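PDB 3RCY: mandelate racemase/muconate lactonizing enzyme-like protein from Roseovarius sp. TM1035, which probably catalyses a reaction begun by removal of the proton alpha to a substrate carboxylate, with a bound magnesium ion steadying the enolate, as in enolase-superfamily relatives. Local coordinates for residues Ala217-Leu222 / Glu236-Asp241; Leu232-Pro237 / Ala247-Ala252; Asp241-Met246 / Glu275-Ile280. All coordinates share one frame; numbering follows the deposited sequence.

In the fold
The contacts lie on one side of the chain's centre, within the enolase-like C-terminal barrel domain, with centres about 7 Å (contacts 1 and 2), 8 Å (2 and 3) and 10 Å (1 and 3) apart. In contact 1 the loop after strand 233-235 packs on the preceding helix 216-226. Contact 2 sets the same strand and loop against helix 243-252, and contact 3 sets the start of that helix against the loop leading into strand 280-281. Along the chain contact 1 closes before contact 3 opens, whereas the segments of contacts 2 and 3 alternate. Together they pack loop 236-241, which leads from the metal-binding strand end toward a bound ribose, against the helices on its flanks.

Contact 1: Ala217-Leu222 / Glu236-Asp241; sequences AGAIRL and EPVPPD. With RIB (alpha-D-ribofuranose), chain M.
Ala219 and Pro237 mark the closest backbone approach, their CA atoms 5.5 Å apart, where a turn of helix 216-226 faces the irregular chain that follows strand 233-235. No hydrogen bond crosses between the two segments, and the 92 Å² buried between them belongs mainly to Ala219, whose CB points toward the loop. That single methyl makes every close approach. It meets Pro237 twice, at the backbone O (3.5 Å from Ala219 CB) and at the pyrrolidine carbon next to the backbone, with Ala219 CB to Pro237 CB 3.8 Å. The neighbouring Val238 adds one branch: its CG1 lies 4.0 Å from Ala219 CB, placed there by a rotation that sets CG1 anti to the carbonyl carbon and beside the backbone N (chi1 -65°). Val249 of helix 243-252 touches both Ala219 and Val238, so the methyl, itself on helix 216-226, is packed against both the loop and helix 243-252. Farther along, Pro240 and Asp241 reach the bound ribose; a hydrogen bond from its O1 to Pro240 O is modelled, but that oxygen sits too close to the sugar for the bond to be certain. The chemistry is therefore almost wholly apolar contact, and it has a cost: Pro237 O is buried here with no hydrogen-bond partner in the model, its nearest neighbour across the contact being a methyl that cannot donate.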
# COMPACT_ATOMS: atom_id res chain seq x y z
N ALA A 217 20.98 6.91 -2.73
CA ALA A 217 21.69 6.35 -3.88
C ALA A 217 23.11 5.93 -3.53
O ALA A 217 23.55 4.82 -3.85
CB ALA A 217 21.71 7.37 -5.01
N GLY A 218 23.83 6.83 -2.85
CA GLY A 218 25.20 6.59 -2.43
C GLY A 218 25.34 5.46 -1.43
O GLY A 218 26.24 4.64 -1.55
N ALA A 219 24.42 5.42 -0.46
CA ALA A 219 24.41 4.38 0.57
C ALA A 219 24.17 3.00 -0.02
O ALA A 219 24.73 2.01 0.46
CB ALA A 219 23.35 4.69 1.62
N ILE A 220 23.33 2.94 -1.05
CA ILE A 220 23.06 1.69 -1.76
C ILE A 220 24.27 1.22 -2.58
O ILE A 220 24.62 0.04 -2.54
CB ILE A 220 21.77 1.79 -2.62
CG1 ILE A 220 20.54 1.94 -1.69
CG2 ILE A 220 21.60 0.54 -3.53
CD1 ILE A 220 19.29 2.49 -2.38
N ARG A 221 24.92 2.13 -3.30
CA ARG A 221 26.13 1.77 -4.05
C ARG A 221 27.26 1.27 -3.13
O ARG A 221 27.94 0.30 -3.45
CB ARG A 221 26.62 2.93 -4.90
CG ARG A 221 25.68 3.29 -6.05
CD ARG A 221 26.33 4.27 -7.02
NE ARG A 221 27.64 3.80 -7.46
CZ ARG A 221 28.78 4.47 -7.34
NH1 ARG A 221 28.80 5.70 -6.81
NH2 ARG A 221 29.91 3.92 -7.78
N LEU A 222 27.45 1.93 -1.98
CA LEU A 222 28.48 1.50 -1.03
C LEU A 222 28.09 0.19 -0.36
O LEU A 222 28.91 -0.74 -0.24
CB LEU A 222 28.77 2.58 0.01
CG LEU A 222 29.72 2.17 1.15
CD1 LEU A 222 31.14 2.00 0.64
CD2 LEU A 222 29.69 3.20 2.26
N GLU A 236 23.82 3.86 10.33
CA GLU A 236 23.51 5.22 9.82
C GLU A 236 23.93 5.42 8.35
O GLU A 236 24.80 6.23 8.05
CB GLU A 236 24.21 6.27 10.69
CG GLU A 236 23.65 6.39 12.11
CD GLU A 236 23.87 7.78 12.68
OE1 GLU A 236 25.05 8.20 12.79
OE2 GLU A 236 22.86 8.47 12.99
N PRO A 237 23.33 4.66 7.42
CA PRO A 237 23.80 4.80 6.03
C PRO A 237 23.48 6.18 5.41
O PRO A 237 24.15 6.60 4.45
CB PRO A 237 23.04 3.70 5.29
CG PRO A 237 21.85 3.38 6.17
CD PRO A 237 22.33 3.58 7.57
N VAL A 238 22.48 6.85 5.96
CA VAL A 238 22.00 8.15 5.48
C VAL A 238 21.83 9.07 6.70
O VAL A 238 21.84 8.58 7.82
CB VAL A 238 20.66 8.02 4.70
CG1 VAL A 238 20.85 7.22 3.42
CG2 VAL A 238 19.55 7.42 5.56
N PRO A 239 21.70 10.39 6.48
CA PRO A 239 21.47 11.29 7.63
C PRO A 239 20.21 10.92 8.42
O PRO A 239 19.30 10.30 7.86
CB PRO A 239 21.33 12.66 6.97
CG PRO A 239 22.13 12.54 5.69
CD PRO A 239 21.86 11.15 5.22
N PRO A 240 20.14 11.31 9.71
CA PRO A 240 19.07 10.88 10.61
C PRO A 240 17.73 11.62 10.46
O PRO A 240 16.88 11.50 11.34
CB PRO A 240 19.67 11.12 12.00
CG PRO A 240 20.62 12.28 11.80
CD PRO A 240 21.18 12.10 10.41
N ASP A 241 17.53 12.36 9.37
CA ASP A 241 16.36 13.22 9.24
C ASP A 241 15.34 12.76 8.19
O ASP A 241 14.52 13.55 7.72
CB ASP A 241 16.78 14.67 8.95
CG ASP A 241 17.60 14.81 7.65
OD1 ASP A 241 17.90 13.79 6.98
OD2 ASP A 241 17.96 15.96 7.31
O5 RIB M . 12.27 14.81 10.36
C5 RIB M . 11.68 13.57 10.77
C4 RIB M . 12.40 13.11 12.03
O4 RIB M . 12.38 11.68 12.11
C3 RIB M . 13.87 13.49 11.99
O3 RIB M . 14.08 14.67 12.75
C2 RIB M . 14.59 12.35 12.65
O2 RIB M . 14.87 12.69 14.01
C1 RIB M . 13.63 11.18 12.61
O1 RIB M . 14.15 10.16 11.76

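Contact 2: Leu232-Pro237 / Ala247-Ala252; sequences LWYEEP and AQVARA. With MG (magnesium ion), chain I.
Tyr234, in the middle of strand 233-235, meets Val249 of helix 243-252 and can be followed outward from its CB, which points toward that helix. CG stands anti to the backbone N (chi1 -173°), a rotation that carries the ring off the strand to where Leu222 of helix 216-226 and Val249 both touch it. Along the ring, CE2 comes 4.0 Å from Val249 CG1, the methyl arriving obliquely and the two side chains crossing at about a right angle. Over one ring face, displaced toward its rim, sits Pro237 CB, 3.7 Å above the plane. At the tip, Tyr234 OH is hydrogen-bonded to Ala219 O, so the buried hydroxyl has a partner on the preceding helix.

Val249 CG1 also fits against the proline ring, 3.9 Å from both Pro237 CB and Pro237 CG, and thus touches the tyrosine and the proline with one methyl. Glu235, the next strand residue, has its side chain elsewhere: its OE2 binds magnesium at 2.2 Å, while four waters and Glu261 complete the sixfold shell. One of those waters donates to Glu236 OE1. Apolar packing of a strand and the loop after it on the next helix, beside metal-binding carboxylates at the C-terminal ends of the strands, is the pattern of a beta-alpha-beta unit in an enolase-superfamily barrel.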
# COMPACT_ATOMS: atom_id res chain seq x y z
N LEU A 232 27.84 -7.52 9.88
CA LEU A 232 26.68 -7.75 10.74
C LEU A 232 25.67 -6.60 10.65
O LEU A 232 24.46 -6.83 10.70
CB LEU A 232 27.12 -8.01 12.19
CG LEU A 232 26.03 -8.38 13.22
CD1 LEU A 232 26.61 -9.20 14.33
CD2 LEU A 232 25.36 -7.12 13.81
N TRP A 233 26.16 -5.37 10.55
CA TRP A 233 25.28 -4.23 10.32
C TRP A 233 25.93 -3.12 9.49
O TRP A 233 27.14 -3.08 9.35
CB TRP A 233 24.65 -3.67 11.62
CG TRP A 233 25.53 -2.80 12.52
CD1 TRP A 233 26.30 -1.72 12.16
CD2 TRP A 233 25.67 -2.93 13.95
NE1 TRP A 233 26.92 -1.18 13.28
CE2 TRP A 233 26.55 -1.90 14.38
CE3 TRP A 233 25.14 -3.81 14.90
CZ2 TRP A 233 26.91 -1.74 15.73
CZ3 TRP A 233 25.51 -3.65 16.24
CH2 TRP A 233 26.38 -2.62 16.64
N TYR A 234 25.06 -2.26 8.98
CA TYR A 234 25.40 -1.09 8.19
C TYR A 234 24.78 0.05 8.98
O TYR A 234 23.55 0.19 9.02
CB TYR A 234 24.76 -1.23 6.80
CG TYR A 234 25.11 -0.21 5.74
CD1 TYR A 234 26.19 0.68 5.88
CD2 TYR A 234 24.38 -0.17 4.55
CE1 TYR A 234 26.50 1.58 4.88
CE2 TYR A 234 24.67 0.73 3.55
CZ TYR A 234 25.74 1.60 3.71
OH TYR A 234 26.04 2.49 2.70
N GLU A 235 25.62 0.84 9.64
CA GLU A 235 25.16 1.85 10.59
C GLU A 235 24.89 3.19 9.92
O GLU A 235 25.63 3.61 9.04
CB GLU A 235 26.21 2.02 11.69
CG GLU A 235 25.79 2.93 12.83
CD GLU A 235 26.64 2.70 14.08
OE1 GLU A 235 27.22 1.60 14.23
OE2 GLU A 235 26.70 3.62 14.93
N GLU A 236 23.82 3.86 10.33
CA GLU A 236 23.51 5.22 9.82
C GLU A 236 23.93 5.42 8.35
O GLU A 236 24.80 6.23 8.05
CB GLU A 236 24.21 6.27 10.69
CG GLU A 236 23.65 6.39 12.11
CD GLU A 236 23.87 7.78 12.68
OE1 GLU A 236 25.05 8.20 12.79
OE2 GLU A 236 22.86 8.47 12.99
N PRO A 237 23.33 4.66 7.42
CA PRO A 237 23.80 4.80 6.03
C PRO A 237 23.48 6.18 5.41
O PRO A 237 24.15 6.60 4.45
CB PRO A 237 23.04 3.70 5.29
CG PRO A 237 21.85 3.38 6.17
CD PRO A 237 22.33 3.58 7.57
N ALA A 247 14.73 3.49 5.01
CA ALA A 247 14.01 2.26 4.67
C ALA A 247 14.29 1.85 3.23
O ALA A 247 14.34 0.66 2.94
CB ALA A 247 12.51 2.43 4.91
N GLN A 248 14.48 2.83 2.35
CA GLN A 248 14.88 2.54 0.97
C GLN A 248 16.23 1.84 0.92
O GLN A 248 16.39 0.86 0.18
CB GLN A 248 14.93 3.81 0.13
CG GLN A 248 13.57 4.33 -0.32
CD GLN A 248 13.70 5.62 -1.10
OE1 GLN A 248 13.92 6.69 -0.52
NE2 GLN A 248 13.58 5.53 -2.42
N VAL A 249 17.20 2.33 1.69
CA VAL A 249 18.50 1.67 1.80
C VAL A 249 18.32 0.24 2.36
O VAL A 249 18.84 -0.73 1.80
CB VAL A 249 19.50 2.47 2.67
CG1 VAL A 249 20.83 1.73 2.77
CG2 VAL A 249 19.71 3.86 2.10
N ALA A 250 17.55 0.13 3.44
CA ALA A 250 17.32 -1.16 4.09
C ALA A 250 16.76 -2.22 3.13
O ALA A 250 17.18 -3.37 3.17
CB ALA A 250 16.42 -1.00 5.31
N ARG A 251 15.82 -1.81 2.27
CA ARG A 251 15.22 -2.74 1.30
C ARG A 251 16.16 -3.11 0.14
O ARG A 251 16.01 -4.17 -0.46
CB ARG A 251 13.93 -2.14 0.71
CG ARG A 251 12.76 -2.06 1.69
CD ARG A 251 11.46 -1.70 0.98
NE ARG A 251 11.47 -0.35 0.41
CZ ARG A 251 11.10 0.75 1.06
NH1 ARG A 251 10.69 0.68 2.33
NH2 ARG A 251 11.14 1.93 0.45
N ALA A 252 17.11 -2.22 -0.16
CA ALA A 252 17.98 -2.37 -1.33
C ALA A 252 19.37 -2.94 -1.04
O ALA A 252 20.12 -3.24 -1.97
CB ALA A 252 18.10 -1.03 -2.07
MG MG I . 27.83 5.52 15.11
O HOH W 1 27.21 6.58 13.13
O HOH W 2 29.45 4.66 13.83
O HOH W 3 29.05 4.93 17.02
O HOH W 4 28.76 7.61 15.23

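Contact 3: Asp241-Met246 / Glu275-Ile280; sequences DNVGAM and EGAAAI. With RIB (alpha-D-ribofuranose), chain M.
Val243 and Met246, one turn apart at the start of helix 243-252, close over Ala277 in the loop that leaves helix 266-274; the CA atoms of Met246 and Ala277 are 5.0 Å apart. The two valine branches have separate partners. CG1, anti to the backbone N (chi1 -180°), is 3.9 Å from Ala277 CB and equally near Glu275 CB; the valine and glutamate side chains cross at about a right angle before the glutamate bends away. CG2 instead faces the bound ribose, with Val243 CG2 to sugar O1 3.3 Å. An alanine here would remove both branches, and is likely to open a gap beside Ala277 and Glu275 and take from the sugar the methyl that lies beside its O1.

Met246 runs extended as far as SD and then bends (chi3 -77°), sending CE toward Pro237 and away from the 275-280 loop. Its nearer atoms keep the contact: Met246 CB lies 3.9 Å from Ala277 CB, while CG and, a little farther, SD approach Ala277 O, with Met246 CG at 3.4 Å. Both chain turns have their own hydrogen bonds. Asn242 caps the helix, its OD1 accepting from Ala245 N at 2.9 Å with the donor above the carbonyl plane, and Gly276 ends helix 266-274 in a Schellman motif with positive phi.

No hydrogen bond joins the segments, so what passes directly between them is packing, of methyls on methyls and of carbon on carbonyl oxygen, and Ala277 O, buried against the methionine, has no hydrogen-bond partner in the model.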
# COMPACT_ATOMS: atom_id res chain seq x y z
N ASP A 241 17.53 12.36 9.37
CA ASP A 241 16.36 13.22 9.24
C ASP A 241 15.34 12.76 8.19
O ASP A 241 14.52 13.55 7.72
CB ASP A 241 16.78 14.67 8.95
CG ASP A 241 17.60 14.81 7.65
OD1 ASP A 241 17.90 13.79 6.98
OD2 ASP A 241 17.96 15.96 7.31
N ASN A 242 15.40 11.48 7.84
CA ASN A 242 14.58 10.95 6.76
C ASN A 242 14.38 9.45 6.89
O ASN A 242 15.20 8.67 6.39
CB ASN A 242 15.20 11.29 5.40
CG ASN A 242 14.23 11.07 4.25
OD1 ASN A 242 13.36 10.21 4.33
ND2 ASN A 242 14.40 11.82 3.16
N VAL A 243 13.31 9.06 7.57
CA VAL A 243 13.03 7.65 7.83
C VAL A 243 12.78 6.91 6.52
O VAL A 243 13.26 5.79 6.34
CB VAL A 243 11.82 7.48 8.79
CG1 VAL A 243 11.54 6.00 9.05
CG2 VAL A 243 12.07 8.19 10.10
N GLY A 244 12.04 7.54 5.61
CA GLY A 244 11.74 6.93 4.30
C GLY A 244 12.99 6.59 3.50
O GLY A 244 13.07 5.53 2.86
N ALA A 245 13.97 7.50 3.53
CA ALA A 245 15.22 7.29 2.80
C ALA A 245 15.99 6.11 3.38
O ALA A 245 16.57 5.33 2.64
CB ALA A 245 16.08 8.56 2.81
N MET A 246 15.99 5.97 4.70
CA MET A 246 16.72 4.87 5.32
C MET A 246 16.06 3.52 5.04
O MET A 246 16.77 2.52 4.84
CB MET A 246 16.90 5.08 6.83
CG MET A 246 17.93 4.11 7.41
SD MET A 246 18.26 4.39 9.15
CE MET A 246 19.33 5.83 9.04
N GLU A 275 8.41 1.65 9.66
CA GLU A 275 8.74 1.77 8.24
C GLU A 275 9.82 0.78 7.76
O GLU A 275 10.13 0.73 6.57
CB GLU A 275 9.13 3.22 7.88
CG GLU A 275 8.06 4.27 8.21
CD GLU A 275 6.68 3.97 7.59
OE1 GLU A 275 6.61 3.59 6.39
OE2 GLU A 275 5.67 4.11 8.32
N GLY A 276 10.37 -0.00 8.68
CA GLY A 276 11.42 -0.95 8.34
C GLY A 276 12.75 -0.29 7.98
O GLY A 276 13.53 -0.84 7.19
N ALA A 277 13.00 0.88 8.57
CA ALA A 277 14.22 1.64 8.28
C ALA A 277 15.46 1.04 8.93
O ALA A 277 16.57 1.18 8.40
CB ALA A 277 14.05 3.09 8.69
N ALA A 278 15.27 0.39 10.07
CA ALA A 278 16.38 -0.26 10.77
C ALA A 278 15.93 -1.51 11.52
O ALA A 278 14.82 -1.57 12.06
CB ALA A 278 17.07 0.71 11.73
N ALA A 279 16.84 -2.48 11.58
CA ALA A 279 16.62 -3.73 12.31
C ALA A 279 17.28 -3.68 13.69
O ALA A 279 16.95 -4.47 14.57
CB ALA A 279 17.20 -4.89 11.51
N ILE A 280 18.21 -2.75 13.86
CA ILE A 280 18.99 -2.62 15.09
C ILE A 280 18.96 -1.17 15.57
O ILE A 280 19.32 -0.26 14.83
CB ILE A 280 20.44 -3.12 14.88
CG1 ILE A 280 20.44 -4.63 14.56
CG2 ILE A 280 21.34 -2.80 16.10
CD1 ILE A 280 21.65 -5.13 13.74
O5 RIB M . 12.27 14.81 10.36
C5 RIB M . 11.68 13.57 10.77
C4 RIB M . 12.40 13.11 12.03
O4 RIB M . 12.38 11.68 12.11
C3 RIB M . 13.87 13.49 11.99
O3 RIB M . 14.08 14.67 12.75
C2 RIB M . 14.59 12.35 12.65
O2 RIB M . 14.87 12.69 14.01
C1 RIB M . 13.63 11.18 12.61
O1 RIB M . 14.15 10.16 11.76